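Local structure of regulatory protein (Pseudomonas aeruginosa, 5J2Y) at residues A[48-52]-A[53-57]; A[58-62]-A[63-67]; A[27-30]-A[31-35]. The protein represses quorum-sensing and virulence genes in Pseudomonas aeruginosa by binding promoter DNA through a helix-turn-helix domain. All blocks are in the same frame, centred on the assembly; numbering follows the deposited sequence.

Contact 1 of 3, residues A[48-52]-A[53-57]. With nucleotides of chain F.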
# COMPACT_ATOMS: atom_id res chain seq x y z
N GLU A 48 10.14 0.63 -8.14
CA GLU A 48 10.29 -0.76 -8.55
C GLU A 48 8.93 -1.21 -9.13
O GLU A 48 7.85 -0.70 -8.75
CB GLU A 48 10.72 -1.64 -7.38
CG GLU A 48 11.06 -3.09 -7.70
CD GLU A 48 10.95 -4.03 -6.49
OE1 GLU A 48 10.12 -3.74 -5.60
OE2 GLU A 48 11.66 -5.07 -6.43
N ASN A 49 8.98 -2.17 -10.05
CA ASN A 49 7.75 -2.70 -10.62
C ASN A 49 6.77 -3.22 -9.56
O ASN A 49 7.08 -4.12 -8.79
CB ASN A 49 8.04 -3.83 -11.61
CG ASN A 49 6.79 -4.21 -12.39
OD1 ASN A 49 6.23 -5.31 -12.23
ND2 ASN A 49 6.33 -3.29 -13.24
N LEU A 50 5.58 -2.65 -9.56
CA LEU A 50 4.54 -3.03 -8.66
C LEU A 50 3.84 -4.24 -9.27
O LEU A 50 3.25 -4.14 -10.31
CB LEU A 50 3.57 -1.87 -8.54
CG LEU A 50 2.63 -1.85 -7.35
CD1 LEU A 50 3.42 -1.81 -6.02
CD2 LEU A 50 1.65 -0.69 -7.42
N PRO A 51 3.95 -5.41 -8.64
CA PRO A 51 3.22 -6.55 -9.17
C PRO A 51 1.69 -6.32 -9.20
O PRO A 51 1.14 -5.59 -8.37
CB PRO A 51 3.55 -7.67 -8.19
CG PRO A 51 4.59 -7.15 -7.28
CD PRO A 51 4.54 -5.68 -7.33
N PHE A 52 1.00 -6.92 -10.15
CA PHE A 52 -0.39 -6.57 -10.39
C PHE A 52 -1.29 -6.83 -9.16
O PHE A 52 -2.06 -5.97 -8.76
CB PHE A 52 -0.89 -7.24 -11.66
CG PHE A 52 -2.22 -6.73 -12.13
CD1 PHE A 52 -2.36 -5.45 -12.63
CD2 PHE A 52 -3.37 -7.55 -12.03
CE1 PHE A 52 -3.61 -4.98 -13.06
CE2 PHE A 52 -4.59 -7.09 -12.46
CZ PHE A 52 -4.71 -5.81 -12.98
N PRO A 53 -1.11 -7.95 -8.48
CA PRO A 53 -1.99 -8.16 -7.32
C PRO A 53 -1.87 -7.07 -6.25
O PRO A 53 -2.85 -6.70 -5.61
CB PRO A 53 -1.51 -9.50 -6.75
CG PRO A 53 -0.79 -10.17 -7.86
CD PRO A 53 -0.19 -9.08 -8.70
N ILE A 54 -0.67 -6.54 -6.06
CA ILE A 54 -0.46 -5.47 -5.07
C ILE A 54 -1.08 -4.19 -5.60
O ILE A 54 -1.62 -3.39 -4.84
CB ILE A 54 1.04 -5.22 -4.78
CG1 ILE A 54 1.60 -6.31 -3.88
CG2 ILE A 54 1.25 -3.95 -3.95
CD1 ILE A 54 1.37 -7.73 -4.32
N TYR A 55 -0.97 -3.98 -6.90
CA TYR A 55 -1.66 -2.85 -7.54
C TYR A 55 -3.16 -2.91 -7.26
O TYR A 55 -3.79 -1.91 -6.85
CB TYR A 55 -1.38 -2.84 -9.03
CG TYR A 55 -2.25 -1.90 -9.82
CD1 TYR A 55 -2.09 -0.52 -9.71
CD2 TYR A 55 -3.17 -2.38 -10.71
CE1 TYR A 55 -2.89 0.34 -10.45
CE2 TYR A 55 -3.98 -1.54 -11.46
CZ TYR A 55 -3.85 -0.19 -11.33
OH TYR A 55 -4.64 0.65 -12.09
N LEU A 56 -3.75 -4.10 -7.44
CA LEU A 56 -5.19 -4.26 -7.21
C LEU A 56 -5.52 -3.88 -5.76
O LEU A 56 -6.47 -3.12 -5.50
CB LEU A 56 -5.65 -5.70 -7.47
CG LEU A 56 -5.55 -6.24 -8.88
CD1 LEU A 56 -6.09 -7.64 -8.88
CD2 LEU A 56 -6.35 -5.40 -9.84
N LEU A 57 -4.76 -4.42 -4.80
CA LEU A 57 -5.07 -4.16 -3.41
C LEU A 57 -4.95 -2.70 -3.07
O LEU A 57 -5.75 -2.18 -2.29
CB LEU A 57 -4.15 -4.91 -2.47
CG LEU A 57 -4.53 -6.29 -2.04
CD1 LEU A 57 -3.31 -6.91 -1.40
CD2 LEU A 57 -5.69 -6.26 -1.07
P DT F 16 8.09 -8.50 -4.88
OP1 DT F 16 6.64 -8.51 -4.60
OP2 DT F 16 8.78 -7.23 -5.26
O5' DT F 16 8.79 -9.21 -3.64
C5' DT F 16 8.43 -10.58 -3.37
C4' DT F 16 9.04 -11.06 -2.07
O4' DT F 16 10.44 -11.38 -2.27
C3' DT F 16 8.98 -10.05 -0.92
O3' DT F 16 8.42 -10.68 0.24
C2' DT F 16 10.41 -9.56 -0.78
C1' DT F 16 11.25 -10.70 -1.33
N1 DT F 16 12.49 -10.30 -2.03
C2 DT F 16 13.64 -11.03 -1.80
O2 DT F 16 13.71 -11.95 -1.00
N3 DT F 16 14.73 -10.62 -2.54
C4 DT F 16 14.77 -9.59 -3.45
O4 DT F 16 15.83 -9.32 -4.02
C5 DT F 16 13.52 -8.88 -3.66
C7 DT F 16 13.48 -7.75 -4.63
C6 DT F 16 12.46 -9.27 -2.94
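The carbonyl of P51 meets the first turn of helix 52-62: P51 O accepts from Y55 N at 3.0 Å, with 165° at the hydrogen. I54 N also approaches P51 O, in a weak bond. The next bond in the helix runs from L56 N to F52 O at 2.8 Å. P53 falls in the first turn, where a residue without an amide hydrogen costs the helix no bond.

F52, its ring swung away from its own backbone N (chi1 -169°), lies across the start of the helix. L56 comes over one face of that ring, its CG 4.2 Å from the centroid in a CH-pi contact, while L56 CD2 sits on the same side, nearer F52 CZ. The Y55 ring meets F52 obliquely, planes 37° apart, with Y55 CD2 3.5 Å from F52 CE1. L50 splits its two methyls: CD1 rests on I54 CG2 at 3.7 Å, and CD2 lies near the edge of the Y55 ring, close to Y55 CB. L50 also reaches M12 of helix 9-22 and F44 of helix 38-45.

On the loop side, P51 CG sits 3.6 Å from OP1 of DT16 of chain F, and E48 OE2 is 3.7 Å from the thymine methyl C7 of that nucleotide; both are van der Waals contacts. E48 OE2 also lies 3.8 Å from DT16 OP2, where carboxylate and phosphate would repel, an effect that R43 beside E48 probably offsets. The chemistry is that of the start of helix 52-62, with P51 at the N-cap position, within the RsaL-like helix-turn-helix domain.

Contact 2 of 3, residues A[58-62]-A[63-67]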
# COMPACT_ATOMS: atom_id res chain seq x y z
N LEU A 58 -3.88 -2.05 -3.55
CA LEU A 58 -3.70 -0.64 -3.25
C LEU A 58 -4.85 0.17 -3.82
O LEU A 58 -5.39 1.05 -3.14
CB LEU A 58 -2.38 -0.09 -3.78
CG LEU A 58 -1.18 -0.60 -2.99
CD1 LEU A 58 0.05 -0.39 -3.80
CD2 LEU A 58 -1.09 0.11 -1.64
N HIS A 59 -5.25 -0.17 -5.03
CA HIS A 59 -6.40 0.47 -5.68
C HIS A 59 -7.67 0.44 -4.82
O HIS A 59 -8.25 1.47 -4.49
CB HIS A 59 -6.71 -0.18 -7.02
CG HIS A 59 -7.93 0.37 -7.65
ND1 HIS A 59 -8.01 1.65 -8.16
CD2 HIS A 59 -9.16 -0.16 -7.80
CE1 HIS A 59 -9.22 1.86 -8.64
NE2 HIS A 59 -9.94 0.77 -8.42
N PHE A 60 -8.06 -0.74 -4.40
CA PHE A 60 -9.28 -0.88 -3.62
C PHE A 60 -9.19 -0.22 -2.26
O PHE A 60 -10.20 0.25 -1.71
CB PHE A 60 -9.65 -2.36 -3.48
CG PHE A 60 -10.07 -2.98 -4.78
CD1 PHE A 60 -11.17 -2.47 -5.50
CD2 PHE A 60 -9.39 -4.09 -5.30
CE1 PHE A 60 -11.56 -3.04 -6.70
CE2 PHE A 60 -9.80 -4.67 -6.50
CZ PHE A 60 -10.86 -4.15 -7.20
N TYR A 61 -7.99 -0.23 -1.70
CA TYR A 61 -7.75 0.42 -0.42
C TYR A 61 -7.87 1.95 -0.47
O TYR A 61 -8.53 2.57 0.34
CB TYR A 61 -6.35 0.07 0.09
CG TYR A 61 -6.03 0.64 1.44
CD1 TYR A 61 -6.60 0.15 2.59
CD2 TYR A 61 -5.12 1.70 1.57
CE1 TYR A 61 -6.27 0.67 3.85
CE2 TYR A 61 -4.80 2.22 2.80
CZ TYR A 61 -5.36 1.70 3.95
OH TYR A 61 -5.03 2.27 5.17
N ILE A 62 -7.17 2.53 -1.42
CA ILE A 62 -7.13 3.98 -1.59
C ILE A 62 -8.52 4.58 -1.90
O ILE A 62 -8.93 5.57 -1.30
CB ILE A 62 -6.08 4.33 -2.66
CG1 ILE A 62 -4.70 4.24 -2.03
CG2 ILE A 62 -6.27 5.74 -3.19
CD1 ILE A 62 -3.61 3.99 -3.04
N GLU A 63 -9.29 3.91 -2.75
CA GLU A 63 -10.66 4.34 -3.03
C GLU A 63 -11.66 4.08 -1.85
O GLU A 63 -12.81 4.48 -1.88
CB GLU A 63 -11.11 3.79 -4.39
CG GLU A 63 -11.64 2.38 -4.34
CD GLU A 63 -12.25 1.89 -5.68
OE1 GLU A 63 -12.92 0.80 -5.71
OE2 GLU A 63 -12.09 2.62 -6.69
N GLY A 64 -11.18 3.49 -0.77
CA GLY A 64 -11.99 3.31 0.45
C GLY A 64 -12.80 2.03 0.47
O GLY A 64 -13.59 1.82 1.36
N GLN A 65 -12.59 1.15 -0.49
CA GLN A 65 -13.41 -0.08 -0.58
C GLN A 65 -12.98 -1.21 0.34
O GLN A 65 -13.74 -2.10 0.59
CB GLN A 65 -13.43 -0.58 -2.02
CG GLN A 65 -14.29 -1.80 -2.19
CD GLN A 65 -14.61 -2.10 -3.64
OE1 GLN A 65 -14.51 -1.21 -4.50
NE2 GLN A 65 -14.98 -3.36 -3.92
N ILE A 66 -11.73 -1.18 0.79
CA ILE A 66 -11.18 -2.08 1.79
C ILE A 66 -10.73 -1.24 2.94
O ILE A 66 -9.96 -0.29 2.72
CB ILE A 66 -9.89 -2.76 1.29
CG1 ILE A 66 -10.22 -3.81 0.26
CG2 ILE A 66 -9.07 -3.38 2.42
CD1 ILE A 66 -9.00 -4.28 -0.52
N THR A 67 -11.14 -1.61 4.16
CA THR A 67 -10.88 -0.79 5.35
C THR A 67 -9.77 -1.37 6.21
O THR A 67 -9.51 -2.58 6.21
CB THR A 67 -12.10 -0.69 6.30
OG1 THR A 67 -12.32 -1.96 6.91
CG2 THR A 67 -13.38 -0.23 5.58
O HOH W 1 -9.57 2.55 3.45
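F60 O and Y61 O receive the amides of the chain as it leaves helix 52-62, in a Schellman motif with G64 at positive phi. Q65 N bonds to F60 O at 2.8 Å, and I66 N adds a second, longer bond to the same oxygen from above the carbonyl plane. G64 N reaches Y61 O at 3.0 Å, likewise from above the plane, while E63 N still makes the regular helical bond to H59 O. Two amides thus grip F60 O, and the last turn is closed.

I66 then folds back on the helix. Because its CG1 points away from its own carbonyl carbon (chi1 -74°), CD1 arrives 3.6 Å from F60 CB, a hydrophobic contact bridging the end of the helix and the loop. E63 and F60 run side by side, with E63 OE1 near the edge of the phenyl ring. The E63 carboxylate also slants across H59, its plane 53° from that of the imidazole.

Further out, the Y61 ring is turned inward against F30 and F34, and its hydroxyl is hydrogen-bonded to D68 and R23, which tie the exit turn to helix 68-75 and to the loop after helix 9-22. I66 packs on L71 of helix 68-75. A water joins the two sides of the turn, donating to Y61 O at 3.3 Å and to I66 O at 3.0 Å.

Contact 3 of 3, residues A[27-30]-A[31-35]. With nucleotides of chain C.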
# COMPACT_ATOMS: atom_id res chain seq x y z
N GLN A 27 6.39 3.41 6.78
CA GLN A 27 6.34 2.34 5.81
C GLN A 27 5.96 1.01 6.46
O GLN A 27 5.14 0.30 5.93
CB GLN A 27 7.69 2.18 5.10
CG GLN A 27 8.00 3.34 4.17
CD GLN A 27 9.34 3.16 3.50
OE1 GLN A 27 10.15 2.35 3.94
NE2 GLN A 27 9.57 3.89 2.42
N GLU A 28 6.54 0.71 7.62
CA GLU A 28 6.24 -0.54 8.31
C GLU A 28 4.77 -0.62 8.61
O GLU A 28 4.14 -1.66 8.37
CB GLU A 28 7.03 -0.62 9.63
CG GLU A 28 6.77 -1.83 10.56
CD GLU A 28 6.89 -3.21 9.89
OE1 GLU A 28 7.74 -3.37 8.98
OE2 GLU A 28 6.15 -4.13 10.31
N THR A 29 4.22 0.48 9.14
CA THR A 29 2.84 0.51 9.61
C THR A 29 1.93 0.33 8.39
O THR A 29 1.08 -0.51 8.36
CB THR A 29 2.53 1.84 10.35
OG1 THR A 29 3.26 1.92 11.59
CG2 THR A 29 1.08 1.94 10.69
N PHE A 30 2.19 1.10 7.36
CA PHE A 30 1.33 1.14 6.19
C PHE A 30 1.40 -0.16 5.37
O PHE A 30 0.37 -0.81 5.08
CB PHE A 30 1.73 2.32 5.34
CG PHE A 30 0.90 2.48 4.10
CD1 PHE A 30 -0.33 3.14 4.13
CD2 PHE A 30 1.36 2.00 2.92
CE1 PHE A 30 -1.06 3.30 2.99
CE2 PHE A 30 0.63 2.15 1.78
CZ PHE A 30 -0.59 2.78 1.81
N TRP A 31 2.61 -0.59 5.05
CA TRP A 31 2.74 -1.74 4.16
C TRP A 31 2.41 -3.09 4.79
O TRP A 31 1.97 -4.01 4.10
CB TRP A 31 4.10 -1.75 3.55
CG TRP A 31 4.23 -0.70 2.61
CD1 TRP A 31 4.85 0.51 2.80
CD2 TRP A 31 3.73 -0.70 1.27
NE1 TRP A 31 4.76 1.27 1.65
CE2 TRP A 31 4.09 0.54 0.69
CE3 TRP A 31 3.00 -1.63 0.50
CZ2 TRP A 31 3.79 0.87 -0.60
CZ3 TRP A 31 2.67 -1.31 -0.77
CH2 TRP A 31 3.07 -0.05 -1.33
N SER A 32 2.54 -3.17 6.11
CA SER A 32 2.31 -4.43 6.79
C SER A 32 0.84 -4.79 6.88
O SER A 32 0.53 -5.95 7.07
CB SER A 32 3.00 -4.48 8.17
OG SER A 32 2.52 -3.45 9.01
N ARG A 33 -0.08 -3.82 6.72
CA ARG A 33 -1.53 -4.15 6.63
C ARG A 33 -1.82 -5.10 5.50
O ARG A 33 -2.85 -5.76 5.53
CB ARG A 33 -2.40 -2.92 6.38
CG ARG A 33 -2.26 -1.85 7.42
CD ARG A 33 -3.46 -0.92 7.42
NE ARG A 33 -3.34 -0.04 8.58
CZ ARG A 33 -2.83 1.20 8.55
NH1 ARG A 33 -2.44 1.74 7.41
NH2 ARG A 33 -2.73 1.90 9.67
N PHE A 34 -0.95 -5.08 4.48
CA PHE A 34 -1.06 -5.93 3.29
C PHE A 34 -0.13 -7.15 3.35
O PHE A 34 -0.08 -7.93 2.42
CB PHE A 34 -0.74 -5.11 2.01
CG PHE A 34 -1.53 -3.82 1.90
CD1 PHE A 34 -2.86 -3.83 1.53
CD2 PHE A 34 -0.92 -2.60 2.13
CE1 PHE A 34 -3.58 -2.66 1.43
CE2 PHE A 34 -1.64 -1.42 2.06
CZ PHE A 34 -2.97 -1.46 1.69
N GLY A 35 0.63 -7.29 4.43
CA GLY A 35 1.62 -8.36 4.52
C GLY A 35 2.85 -8.09 3.67
O GLY A 35 3.53 -9.01 3.22
P DT C 7 9.47 6.14 6.93
OP1 DT C 7 8.68 7.19 6.23
OP2 DT C 7 8.82 4.84 7.27
O5' DT C 7 10.79 5.87 6.11
C5' DT C 7 11.59 6.95 5.64
C4' DT C 7 12.79 6.42 4.88
O4' DT C 7 13.63 5.63 5.76
C3' DT C 7 12.49 5.53 3.67
O3' DT C 7 13.27 6.09 2.63
C2' DT C 7 12.99 4.16 4.09
C1' DT C 7 14.11 4.51 5.03
N1 DT C 7 14.48 3.48 6.01
C2 DT C 7 15.81 3.13 6.10
O2 DT C 7 16.66 3.58 5.35
N3 DT C 7 16.09 2.22 7.08
C4 DT C 7 15.21 1.64 7.97
O4 DT C 7 15.61 0.83 8.80
C5 DT C 7 13.84 2.06 7.83
C7 DT C 7 12.80 1.48 8.74
C6 DT C 7 13.55 2.96 6.88
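F30 holds its ring away from its backbone N (chi1 -180°), whereas W31 turns its indole to the side of its own N (chi1 -71°), and these neighbours meet edge to face. F30 CD2 lies over the indole, with the phenyl and five-membered ring planes 83° apart and their centroids separated by 5.0 Å. F34 then presents its own edge to a face of F30, with F34 CE2 4.2 Å from F30 CE2. F30 stands between W31 and F34, and the three form an aromatic cluster that faces L58 and Y61 of helix 52-62.

Main-chain bonds hold this arrangement: W31 N to Q27 O at 2.8 Å, and S32 N to E28 O. On the outer side, R33 lies alongside T29, its guanidinium face over T29 O, and makes a salt bridge with E25. W31 NE1 donates to E45, whose carboxylate also takes the amide of Q27, so indole and glutamine are braced against helix 38-45.

At the first turn, Q27 N bonds OP2 of DT7 of chain C at 2.9 Å, almost straight. Q27 OE1 is hydrogen-bonded to Q38, and Q27 NE2 also reaches another DNA phosphate. Beside this protein's own aromatic cluster, the amide at the amino end of helix 27-32 thus meets a phosphate, as in many helix-turn-helix DNA-binding domains.

In the fold
From the N terminus the chain passes helix 9-22 and then reaches contact 3, which spans helix 27-32 and the turn that leads to helix 38-45. After that helix, contact 1 starts helix 52-62 and contact 2 finishes it, so these two share one helix at opposite ends. All three are local and lie in series; none encloses or crosses another. They are about 13 to 14 Å apart between centres, yet each touches the others: L57 meets both I66 and F34, L50 rests on L58, and L58 packs on W31. Helix 52-62 therefore joins the DNA-contacting helix 27-32 to helix 9-22, while contact 2 leads on to helix 68-75.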